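Local coordinates for PROBABLE CHAIN-FATTY-ACID-CoA LIGASE FADD13 (Mycobacterium tuberculosis, PDB 3T5C), which is a probable ligase of the AMP-binding enzyme family in the ANL clan, represented here by its N-terminal domain, at residues Asp193-Asp198 and Asp271-Ile276; Ala280-Ala285 and Ile295-Gly300; Gly310-Ser315 and Arg327-Thr332. All blocks are in the same frame, centred on the assembly; numbering follows the deposited sequence.

Contact 1. Residues Asp193-Asp198 and Asp271-Ile276; sequences DVRYRD and DFRYFI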
# COMPACT_ATOMS: atom_id res chain seq x y z
N ASP A 193 17.17 -2.31 -0.07
CA ASP A 193 18.13 -1.63 0.78
C ASP A 193 17.47 -0.39 1.37
O ASP A 193 17.59 0.71 0.84
CB ASP A 193 19.38 -1.25 -0.03
CG ASP A 193 20.41 -0.46 0.79
OD1 ASP A 193 20.43 -0.57 2.04
OD2 ASP A 193 21.21 0.27 0.17
N VAL A 194 16.75 -0.61 2.46
CA VAL A 194 16.07 0.47 3.16
C VAL A 194 16.69 0.47 4.54
O VAL A 194 17.03 -0.58 5.08
CB VAL A 194 14.54 0.23 3.26
CG1 VAL A 194 14.27 -1.07 3.99
CG2 VAL A 194 13.87 1.40 3.97
N ARG A 195 16.85 1.65 5.12
CA ARG A 195 17.47 1.73 6.43
C ARG A 195 16.91 2.80 7.35
O ARG A 195 16.26 3.75 6.91
CB ARG A 195 18.98 1.89 6.28
CG ARG A 195 19.42 2.88 5.24
CD ARG A 195 20.38 2.25 4.24
NE ARG A 195 21.30 3.24 3.71
CZ ARG A 195 22.16 3.04 2.71
NH1 ARG A 195 22.23 1.86 2.11
NH2 ARG A 195 22.98 4.01 2.34
N TYR A 196 17.18 2.62 8.64
CA TYR A 196 16.73 3.54 9.67
C TYR A 196 16.96 4.98 9.26
O TYR A 196 18.06 5.37 8.85
CB TYR A 196 17.47 3.23 10.98
CG TYR A 196 16.93 3.98 12.17
CD1 TYR A 196 15.57 3.98 12.45
CD2 TYR A 196 17.78 4.68 13.02
CE1 TYR A 196 15.06 4.67 13.55
CE2 TYR A 196 17.28 5.37 14.12
CZ TYR A 196 15.92 5.36 14.38
OH TYR A 196 15.40 6.03 15.46
N ARG A 197 15.89 5.78 9.36
CA ARG A 197 15.91 7.20 9.04
C ARG A 197 15.91 7.56 7.56
O ARG A 197 15.99 8.74 7.22
CB ARG A 197 17.10 7.88 9.74
CG ARG A 197 16.95 7.89 11.26
CD ARG A 197 18.27 8.12 11.97
NE ARG A 197 18.72 9.51 11.92
CZ ARG A 197 19.83 9.94 12.52
NH1 ARG A 197 20.59 9.09 13.21
NH2 ARG A 197 20.19 11.22 12.44
N ASP A 198 15.83 6.57 6.67
CA ASP A 198 15.75 6.89 5.24
C ASP A 198 14.52 7.78 5.08
O ASP A 198 13.61 7.74 5.92
CB ASP A 198 15.53 5.62 4.39
CG ASP A 198 16.83 4.96 3.96
OD1 ASP A 198 17.85 5.67 3.85
OD2 ASP A 198 16.82 3.74 3.71
N ASP A 271 21.29 12.44 -2.28
CA ASP A 271 20.65 11.63 -1.25
C ASP A 271 19.72 10.58 -1.85
O ASP A 271 19.37 9.60 -1.20
CB ASP A 271 19.88 12.51 -0.27
CG ASP A 271 20.78 13.52 0.42
OD1 ASP A 271 21.73 13.08 1.11
OD2 ASP A 271 20.54 14.74 0.27
N PHE A 272 19.32 10.78 -3.11
CA PHE A 272 18.43 9.82 -3.74
C PHE A 272 19.18 8.58 -4.20
O PHE A 272 20.14 8.68 -4.97
CB PHE A 272 17.70 10.44 -4.92
CG PHE A 272 16.43 9.72 -5.27
CD1 PHE A 272 15.28 9.91 -4.51
CD2 PHE A 272 16.41 8.80 -6.31
CE1 PHE A 272 14.13 9.19 -4.78
CE2 PHE A 272 15.26 8.08 -6.59
CZ PHE A 272 14.11 8.27 -5.82
N ARG A 273 18.75 7.42 -3.74
CA ARG A 273 19.40 6.17 -4.10
C ARG A 273 18.67 5.37 -5.18
O ARG A 273 19.31 4.86 -6.11
CB ARG A 273 19.58 5.29 -2.86
CG ARG A 273 20.38 5.94 -1.74
CD ARG A 273 21.11 4.89 -0.91
NE ARG A 273 20.19 4.00 -0.19
CZ ARG A 273 19.50 4.36 0.89
NH1 ARG A 273 19.60 5.60 1.38
NH2 ARG A 273 18.68 3.49 1.47
N TYR A 274 17.35 5.23 -5.06
CA TYR A 274 16.58 4.46 -6.05
C TYR A 274 15.08 4.63 -5.98
O TYR A 274 14.52 4.97 -4.94
CB TYR A 274 16.89 2.97 -5.93
CG TYR A 274 16.53 2.35 -4.59
CD1 TYR A 274 17.44 2.34 -3.54
CD2 TYR A 274 15.26 1.80 -4.37
CE1 TYR A 274 17.11 1.79 -2.29
CE2 TYR A 274 14.92 1.25 -3.13
CZ TYR A 274 15.85 1.25 -2.10
OH TYR A 274 15.53 0.69 -0.88
N PHE A 275 14.42 4.37 -7.11
CA PHE A 275 12.97 4.43 -7.19
C PHE A 275 12.48 3.00 -7.03
O PHE A 275 13.20 2.06 -7.34
CB PHE A 275 12.49 4.94 -8.56
CG PHE A 275 12.54 6.43 -8.71
CD1 PHE A 275 13.62 7.05 -9.32
CD2 PHE A 275 11.48 7.22 -8.26
CE1 PHE A 275 13.66 8.43 -9.47
CE2 PHE A 275 11.51 8.60 -8.41
CZ PHE A 275 12.61 9.21 -9.01
N ILE A 276 11.26 2.84 -6.54
CA ILE A 276 10.66 1.52 -6.41
C ILE A 276 9.53 1.52 -7.44
O ILE A 276 8.51 2.20 -7.26
CB ILE A 276 10.06 1.26 -5.01
CG1 ILE A 276 11.16 1.35 -3.95
CG2 ILE A 276 9.43 -0.13 -4.97
CD1 ILE A 276 10.64 1.20 -2.53

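Contact 2. Residues Ala280-Ala285 and Ile295-Gly300; sequences APMPEA and IEVVQG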
# COMPACT_ATOMS: atom_id res chain seq x y z
N ALA A 280 4.94 -3.83 -14.77
CA ALA A 280 5.39 -3.43 -16.11
C ALA A 280 6.90 -3.20 -16.15
O ALA A 280 7.36 -2.09 -15.88
CB ALA A 280 4.64 -2.17 -16.55
N PRO A 281 7.68 -4.23 -16.51
CA PRO A 281 9.14 -4.14 -16.58
C PRO A 281 9.64 -2.80 -17.13
O PRO A 281 8.98 -2.17 -17.96
CB PRO A 281 9.51 -5.32 -17.46
CG PRO A 281 8.52 -6.34 -17.05
CD PRO A 281 7.23 -5.54 -17.02
N MET A 282 10.80 -2.39 -16.65
CA MET A 282 11.38 -1.13 -17.09
C MET A 282 12.07 -1.28 -18.43
O MET A 282 12.90 -2.18 -18.63
CB MET A 282 12.37 -0.61 -16.06
CG MET A 282 11.72 0.03 -14.85
SD MET A 282 10.74 1.44 -15.36
CE MET A 282 11.98 2.75 -15.32
N PRO A 283 11.72 -0.40 -19.39
CA PRO A 283 12.34 -0.46 -20.71
C PRO A 283 13.84 -0.18 -20.56
O PRO A 283 14.23 0.79 -19.90
CB PRO A 283 11.59 0.62 -21.49
CG PRO A 283 11.16 1.58 -20.43
CD PRO A 283 10.71 0.67 -19.33
N GLU A 284 14.66 -1.03 -21.16
CA GLU A 284 16.11 -0.90 -21.08
C GLU A 284 16.63 0.54 -21.24
O GLU A 284 17.64 0.91 -20.64
CB GLU A 284 16.77 -1.82 -22.12
CG GLU A 284 18.28 -1.89 -22.01
CD GLU A 284 18.89 -3.03 -22.83
OE1 GLU A 284 18.71 -3.04 -24.07
OE2 GLU A 284 19.55 -3.91 -22.22
N ALA A 285 15.93 1.35 -22.03
CA ALA A 285 16.33 2.73 -22.26
C ALA A 285 16.14 3.64 -21.05
O ALA A 285 17.05 4.36 -20.66
CB ALA A 285 15.57 3.30 -23.45
N ILE A 295 20.91 7.19 -10.39
CA ILE A 295 19.63 6.81 -9.83
C ILE A 295 19.38 5.36 -10.21
O ILE A 295 19.36 5.03 -11.40
CB ILE A 295 18.47 7.64 -10.40
CG1 ILE A 295 18.73 9.14 -10.20
CG2 ILE A 295 17.16 7.22 -9.74
CD1 ILE A 295 18.51 9.63 -8.78
N GLU A 296 19.20 4.50 -9.22
CA GLU A 296 18.93 3.10 -9.49
C GLU A 296 17.43 2.83 -9.47
O GLU A 296 16.65 3.67 -9.01
CB GLU A 296 19.65 2.22 -8.47
CG GLU A 296 21.13 2.04 -8.74
CD GLU A 296 21.84 1.20 -7.68
OE1 GLU A 296 22.79 0.47 -8.04
OE2 GLU A 296 21.45 1.28 -6.49
N VAL A 297 17.03 1.68 -9.98
CA VAL A 297 15.62 1.32 -10.03
C VAL A 297 15.37 -0.10 -9.55
O VAL A 297 16.02 -1.04 -9.97
CB VAL A 297 15.07 1.43 -11.46
CG1 VAL A 297 13.59 1.12 -11.46
CG2 VAL A 297 15.33 2.82 -12.00
N VAL A 298 14.41 -0.23 -8.63
CA VAL A 298 14.03 -1.53 -8.12
C VAL A 298 12.62 -1.77 -8.64
O VAL A 298 11.72 -0.95 -8.45
CB VAL A 298 14.03 -1.56 -6.58
CG1 VAL A 298 13.54 -2.92 -6.09
CG2 VAL A 298 15.44 -1.32 -6.06
N GLN A 299 12.43 -2.89 -9.32
CA GLN A 299 11.13 -3.22 -9.88
C GLN A 299 10.73 -4.64 -9.53
O GLN A 299 11.56 -5.42 -9.06
CB GLN A 299 11.16 -3.04 -11.40
CG GLN A 299 12.45 -3.54 -12.04
CD GLN A 299 12.53 -3.22 -13.51
OE1 GLN A 299 13.61 -3.23 -14.11
NE2 GLN A 299 11.39 -2.93 -14.12
N GLY A 300 9.47 -4.96 -9.75
CA GLY A 300 9.02 -6.30 -9.43
C GLY A 300 7.61 -6.65 -9.82
O GLY A 300 6.87 -5.87 -10.43

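Contact 3. Residues Gly310-Ser315 and Arg327-Thr332; sequences GTLLLS and RATMFT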
# COMPACT_ATOMS: atom_id res chain seq x y z
N GLY A 310 5.90 -10.18 -3.72
CA GLY A 310 6.09 -11.24 -4.70
C GLY A 310 7.55 -11.37 -5.08
O GLY A 310 8.33 -11.98 -4.35
N THR A 311 7.93 -10.80 -6.23
CA THR A 311 9.33 -10.87 -6.67
C THR A 311 9.87 -9.46 -6.83
O THR A 311 9.12 -8.50 -7.00
CB THR A 311 9.49 -11.62 -8.02
OG1 THR A 311 8.85 -10.88 -9.07
CG2 THR A 311 8.90 -13.02 -7.93
N LEU A 312 11.19 -9.34 -6.80
CA LEU A 312 11.85 -8.05 -6.91
C LEU A 312 13.14 -8.20 -7.71
O LEU A 312 13.89 -9.16 -7.54
CB LEU A 312 12.15 -7.53 -5.50
CG LEU A 312 11.62 -6.16 -5.03
CD1 LEU A 312 10.24 -5.91 -5.56
CD2 LEU A 312 11.64 -6.10 -3.50
N LEU A 313 13.39 -7.25 -8.61
CA LEU A 313 14.61 -7.27 -9.40
C LEU A 313 15.49 -6.17 -8.82
O LEU A 313 15.19 -4.99 -8.98
CB LEU A 313 14.31 -6.99 -10.88
CG LEU A 313 15.51 -7.07 -11.83
CD1 LEU A 313 16.06 -8.48 -11.82
CD2 LEU A 313 15.09 -6.67 -13.24
N LEU A 314 16.54 -6.57 -8.12
CA LEU A 314 17.44 -5.60 -7.48
C LEU A 314 18.16 -4.74 -8.50
O LEU A 314 18.54 -5.21 -9.57
CB LEU A 314 18.43 -6.32 -6.57
CG LEU A 314 17.82 -7.03 -5.35
CD1 LEU A 314 17.03 -6.03 -4.52
CD2 LEU A 314 16.92 -8.17 -5.79
N SER A 315 18.34 -3.47 -8.17
CA SER A 315 18.98 -2.50 -9.05
C SER A 315 20.17 -3.01 -9.85
O SER A 315 20.27 -2.75 -11.05
CB SER A 315 19.37 -1.24 -8.26
OG SER A 315 20.11 -1.56 -7.09
N ARG A 327 13.37 -11.95 -8.58
CA ARG A 327 13.33 -13.23 -7.87
C ARG A 327 12.47 -13.09 -6.61
O ARG A 327 12.23 -11.98 -6.13
CB ARG A 327 14.73 -13.66 -7.44
CG ARG A 327 15.75 -13.87 -8.54
CD ARG A 327 17.09 -13.33 -8.06
NE ARG A 327 18.23 -14.07 -8.56
CZ ARG A 327 19.50 -13.70 -8.38
NH1 ARG A 327 19.78 -12.58 -7.72
NH2 ARG A 327 20.48 -14.44 -8.87
N ALA A 328 12.01 -14.22 -6.08
CA ALA A 328 11.18 -14.20 -4.88
C ALA A 328 11.85 -13.41 -3.74
O ALA A 328 13.02 -13.61 -3.44
CB ALA A 328 10.89 -15.62 -4.42
N THR A 329 11.09 -12.52 -3.13
CA THR A 329 11.58 -11.70 -2.02
C THR A 329 11.67 -12.54 -0.75
O THR A 329 11.24 -13.69 -0.71
CB THR A 329 10.64 -10.51 -1.76
OG1 THR A 329 9.30 -10.99 -1.57
CG2 THR A 329 10.65 -9.54 -2.93
N MET A 330 12.23 -11.95 0.31
CA MET A 330 12.35 -12.66 1.58
C MET A 330 10.97 -13.08 2.06
O MET A 330 10.02 -12.33 1.93
CB MET A 330 13.00 -11.75 2.63
CG MET A 330 14.48 -11.47 2.41
SD MET A 330 15.48 -12.96 2.19
CE MET A 330 15.40 -13.71 3.77
N PHE A 331 10.88 -14.29 2.61
CA PHE A 331 9.63 -14.83 3.15
C PHE A 331 8.58 -15.10 2.06
O PHE A 331 7.39 -15.17 2.34
CB PHE A 331 9.06 -13.86 4.21
CG PHE A 331 10.08 -13.34 5.18
CD1 PHE A 331 10.27 -11.96 5.33
CD2 PHE A 331 10.89 -14.21 5.92
CE1 PHE A 331 11.24 -11.46 6.21
CE2 PHE A 331 11.86 -13.72 6.79
CZ PHE A 331 12.04 -12.34 6.94
N THR A 332 9.04 -15.26 0.82
CA THR A 332 8.16 -15.52 -0.31
C THR A 332 8.75 -16.58 -1.23
O THR A 332 9.94 -16.54 -1.56
CB THR A 332 7.93 -14.25 -1.16
OG1 THR A 332 7.56 -13.16 -0.31
CG2 THR A 332 6.83 -14.47 -2.19

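Contact 1. Residues Asp193-Asp198 and Asp271-Ile276
The CA atoms of Asp193 and Tyr274 lie 9.3 Å apart, too far for the backbones to pair, so side chains of Arg273 and Tyr274 reach across to the carboxylates and one backbone carbonyl of loop 193-198. The motif is a salt-bridge network of Asp193, Arg195, Asp198 and Arg273, built around the guanidinium of Arg273. A bend at chi3 (-65°) turns this group toward the loop for an end-on grip: Arg273 NH1 meets Asp198 OD1 at 3.0 Å, and Arg273 NH2 meets Asp198 OD2 at 2.9 Å from the syn side, though somewhat out of the carboxylate plane. The guanidinium of Arg195 lies flat over one face of Arg273, centres 3.5 Å apart and planes at 6°. Such a stack of like charges is presumably eased by the two aspartates, since Arg195 NH1 pairs with Asp193 OD2 at 2.7 Å. Arginine suits both places because its flat group can stack by its face while bonding at its edge. The carbonyl of Asp193 is held from opposite faces of its plane: Tyr274 OH donates to Asp193 O from above at 2.7 Å, a long reach that tyrosine can make from a buried strand position, and Arg273 NH2 donates at 3.1 Å. Arg273 NE is buried without a hydrogen-bond partner, Asp193 OD2 standing at a long 3.9 Å from it.

Contact 2. Residues Ala280-Ala285 and Ile295-Gly300
The CB and CG of Met282 pack against the amide end of Gln299, and CG also against Val297, bringing the loop that precedes helix 284-291 onto strand 296-302. The two are successive parts of a beta-alpha-beta unit formed by strand 274-278, the helix and strand 296-302, and the nearest CA atoms across the contact, those of Pro281 and Gln299, are 7.0 Å apart. From the backbone of Met282, CB heads toward the strand and comes 3.7 Å from Gln299 CD, beyond the outer end of the amide. The next atom, Met282 CG, approaches the same group, 3.6 Å from Gln299 CD, and also meets Val297, whose CG1 is 4.0 Å away. At CG the chain bends (chi2 -61°), and Met282 SD moves off the amide, standing 4.8 Å from Val297 CG1. A further bend at chi3 brings the tip, Met282 CE, back to 4.5 Å from Val297 CG1. Pro252 and Leu255 of helix 252-258 and Ile287 of helix 284-291 also touch Met282, apolar neighbours for which a long, flexible, uncharged side chain is well suited. Gln299 approaches from the strand: its CG sits between the backbone N and the carbonyl carbon (chi1 41°), and the rest of the chain runs extended, carrying the amide to the peptide link between Pro281 and Met282. A branched valine at 297 provides a compact methyl surface beside it. The chemistry is thus mixed, methylene and methyl packing around one polar amide, which implies that apolar burial and a polar group close to the loop backbone occur together where the loop meets the strand.

Contact 3. Residues Gly310-Ser315 and Arg327-Thr332
An antiparallel strand pair at one edge of the large mixed sheet joins Gly310-Leu313 to the outermost strand, Arg327-Ala328. Leu312 and Arg327 form the hydrogen-bonded pair, with Leu312 N to Arg327 O at 2.9 Å and Arg327 N to Leu312 O at 3.0 Å. Thr311 and Ala328 form the non-hydrogen-bonded pair, their CA atoms 4.2 Å apart, and Thr311 CA closes on Arg327 O at 3.2 Å in a CA-H...O contact. Beyond the pair, Thr329 N bonds nearly straight to Gly310 O at 3.1 Å. Gly310 has phi 148° and psi -100°, which suits glycine because no CB presses on the preceding carbonyl. Thr329 serves two ways: its CG2 packs 3.6 Å from both CB and CD2 of Leu312, while OG1 is hydrogen-bonded to Ser187 OG and shares a bond with Thr332 OG1 across the type II turn from Thr329 to Thr332. Thr311 OG1 bonds to Ala325 O. Leu312 and Thr329 also pack on Thr191 of helix 178-191, strand 296-302 pairs with the inner side of 310-313, and Thr311 and Ala328 reach Val334 of strand 332-337.

All three contacts reach one mixed sheet, in which strands 274-278, 296-302, 310-313 and 327-328 are successive neighbours up to one edge. Contact 1 lies partly exposed and is dominated by charge, whereas contacts 2 and 3 are buried. Contact 2 relies on side-chain packing over a sheet strand; contact 3 relies on backbone bonds between strands. Contacts 1 and 2 meet directly, since Phe275 pairs with Glu296 and Val298 through the backbone, and contacts 2 and 3 meet where Gln299 pairs with Leu313. Strand 296-302 of contact 2 lies between strand 274-278 of contact 1 and strand 310-313 of contact 3, while contacts 1 and 3 do not touch, their nearest atoms being about 5 Å apart.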